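Local coordinates for HD domain protein (Enterococcus faecalis, PDB 4LRL), which probably hydrolyses deoxyribonucleoside triphosphates as a metal-binding HD-domain phosphohydrolase under allosteric control by nucleotides, at residues Y297-S302 with P306-D311. Numbering follows the deposited sequence.
Sequences YDLQAS and PFFKGD
Phe308 points its ring back at Leu299 and Ala301, joining a short helix that ends in a Schellman motif to the loop that leads into it, in the HD-associated region. The contact is small and apolar, with 148 Å² buried and no hydrogen bond between 297-302 and 306-311. One ring atom, Phe308 CE1, does most of the touching: Leu299 CD1 lies 4.1 Å from it, and the methyl Ala301 CB 4.3 Å from it. Both carbons approach the ring obliquely. Phe308 CG stands anti to its own carbonyl carbon (chi1 -68°), which carries the ring off the helix toward the loop. On the loop side, Leu299 has the same first torsion and sends CD1 out to meet the ring. Phe290 of helix 270-291 touches both Leu299 and Phe308, its ring plane inclined by about 30° to that of Phe308, and Ala286 and Lys287 of the same helix also touch Phe308. Tyr328 and Trp332 of helix 322-332 pack on Ala301, and Trp332 NE1 hydrogen-bonds to Leu299 O, so that this helix meets the loop through both the Ala301 side chain and the Leu299 carbonyl. Around Leu299 the chain makes an Asx turn: Gln300 N donates to Asp298 OD2 at 2.9 Å, reaching it from above the carboxylate plane, 66° out of it. Past Phe308, Gly310 leaves the helical conformation with positive phi, and Asp311 N closes the Schellman motif on Pro306 O at 2.9 Å. The weak companion bond runs from Gly310 N to Phe307 O. Nearer the chain connection the two segments meet through backbone and ring, where Ser302 O sits 3.3 Å from Pro306 CD.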
loop_
_atom_site.group_PDB
_atom_site.type_symbol
_atom_site.label_atom_id
_atom_site.label_comp_id
_atom_site.label_asym_id
_atom_site.label_seq_id
_atom_site.Cartn_x
_atom_site.Cartn_y
_atom_site.Cartn_z
ATOM N N TYR C 297 38.752 38.191 -5.922
ATOM C CA TYR C 297 37.569 38.228 -5.063
ATOM C C TYR C 297 37.496 37.001 -4.153
ATOM O O TYR C 297 37.899 35.900 -4.540
ATOM C CB TYR C 297 36.283 38.358 -5.880
ATOM C CG TYR C 297 35.098 38.806 -5.056
ATOM C CD1 TYR C 297 34.881 40.161 -4.788
ATOM C CD2 TYR C 297 34.198 37.876 -4.536
ATOM C CE1 TYR C 297 33.788 40.578 -4.019
ATOM C CE2 TYR C 297 33.105 38.279 -3.766
ATOM C CZ TYR C 297 32.904 39.626 -3.515
ATOM O OH TYR C 297 31.822 40.016 -2.758
ATOM N N ASP C 298 36.980 37.215 -2.946
ATOM C CA ASP C 298 36.855 36.173 -1.935
ATOM C C ASP C 298 35.609 35.315 -2.181
ATOM O O ASP C 298 34.492 35.837 -2.225
ATOM C CB ASP C 298 36.804 36.825 -0.542
ATOM C CG ASP C 298 36.923 35.817 0.593
ATOM O OD1 ASP C 298 36.759 36.237 1.761
ATOM O OD2 ASP C 298 37.184 34.618 0.331
ATOM N N LEU C 299 35.807 34.005 -2.343
ATOM C CA LEU C 299 34.694 33.053 -2.491
ATOM C C LEU C 299 34.106 32.622 -1.151
ATOM O O LEU C 299 33.035 32.005 -1.111
ATOM C CB LEU C 299 35.128 31.804 -3.257
ATOM C CG LEU C 299 35.484 31.938 -4.733
ATOM C CD1 LEU C 299 36.268 30.719 -5.180
ATOM C CD2 LEU C 299 34.241 32.123 -5.578
ATOM N N GLN C 300 34.826 32.928 -0.069
ATOM C CA GLN C 300 34.399 32.633 1.303
ATOM C C GLN C 300 33.973 31.175 1.481
ATOM O O GLN C 300 32.949 30.878 2.106
ATOM C CB GLN C 300 33.280 33.590 1.738
ATOM C CG GLN C 300 33.730 35.042 1.897
ATOM C CD GLN C 300 32.576 36.031 1.915
ATOM O OE1 GLN C 300 31.513 35.764 2.475
ATOM N NE2 GLN C 300 32.789 37.194 1.303
ATOM N N ALA C 301 34.768 30.269 0.922
ATOM C CA ALA C 301 34.434 28.854 0.933
ATOM C C ALA C 301 35.580 28.051 1.529
ATOM O O ALA C 301 36.102 27.129 0.896
ATOM C CB ALA C 301 34.106 28.384 -0.475
ATOM N N SER C 302 35.950 28.414 2.757
ATOM C CA SER C 302 37.103 27.850 3.468
ATOM C C SER C 302 37.185 26.326 3.458
ATOM O O SER C 302 38.257 25.768 3.226
ATOM C CB SER C 302 37.135 28.353 4.913
ATOM O OG SER C 302 35.904 28.069 5.561
ATOM N N PRO C 306 40.729 23.422 0.423
ATOM C CA PRO C 306 41.637 22.274 0.258
ATOM C C PRO C 306 41.346 21.458 -0.997
ATOM O O PRO C 306 42.258 20.872 -1.578
ATOM C CB PRO C 306 41.357 21.423 1.495
ATOM C CG PRO C 306 40.838 22.369 2.498
ATOM C CD PRO C 306 40.055 23.385 1.738
ATOM N N PHE C 307 40.081 21.443 -1.407
ATOM C CA PHE C 307 39.647 20.715 -2.594
ATOM C C PHE C 307 39.897 21.495 -3.890
ATOM O O PHE C 307 40.255 20.901 -4.911
ATOM C CB PHE C 307 38.183 20.270 -2.430
ATOM C CG PHE C 307 37.968 19.418 -1.210
ATOM C CD1 PHE C 307 38.114 18.036 -1.281
ATOM C CD2 PHE C 307 37.697 20.003 0.020
ATOM C CE1 PHE C 307 37.957 17.253 -0.150
ATOM C CE2 PHE C 307 37.550 19.235 1.156
ATOM C CZ PHE C 307 37.676 17.858 1.073
ATOM N N PHE C 308 39.731 22.819 -3.844
ATOM C CA PHE C 308 40.175 23.679 -4.943
ATOM C C PHE C 308 41.661 23.458 -5.228
ATOM O O PHE C 308 42.074 23.361 -6.386
ATOM C CB PHE C 308 39.966 25.156 -4.614
ATOM C CG PHE C 308 38.529 25.582 -4.526
ATOM C CD1 PHE C 308 38.158 26.600 -3.654
ATOM C CD2 PHE C 308 37.550 24.991 -5.316
ATOM C CE1 PHE C 308 36.829 27.022 -3.561
ATOM C CE2 PHE C 308 36.218 25.405 -5.229
ATOM C CZ PHE C 308 35.860 26.423 -4.351
ATOM N N LYS C 309 42.456 23.375 -4.163
ATOM C CA LYS C 309 43.915 23.271 -4.269
ATOM C C LYS C 309 44.388 21.884 -4.715
ATOM O O LYS C 309 45.556 21.714 -5.077
ATOM C CB LYS C 309 44.570 23.616 -2.925
ATOM C CG LYS C 309 44.502 25.087 -2.525
ATOM C CD LYS C 309 44.963 25.278 -1.077
ATOM C CE LYS C 309 45.288 26.737 -0.768
ATOM N NZ LYS C 309 45.783 26.937 0.632
ATOM N N GLY C 310 43.487 20.901 -4.674
ATOM C CA GLY C 310 43.829 19.504 -4.957
ATOM C C GLY C 310 44.726 18.892 -3.891
ATOM O O GLY C 310 45.600 18.072 -4.190
ATOM N N ASP C 311 44.507 19.297 -2.642
ATOM C CA ASP C 311 45.340 18.868 -1.525
ATOM C C ASP C 311 44.493 18.917 -0.258
ATOM O O ASP C 311 44.410 19.952 0.407
ATOM C CB ASP C 311 46.570 19.780 -1.404
ATOM C CG ASP C 311 47.623 19.245 -0.437
ATOM O OD1 ASP C 311 47.357 18.270 0.302
ATOM O OD2 ASP C 311 48.737 19.813 -0.413
#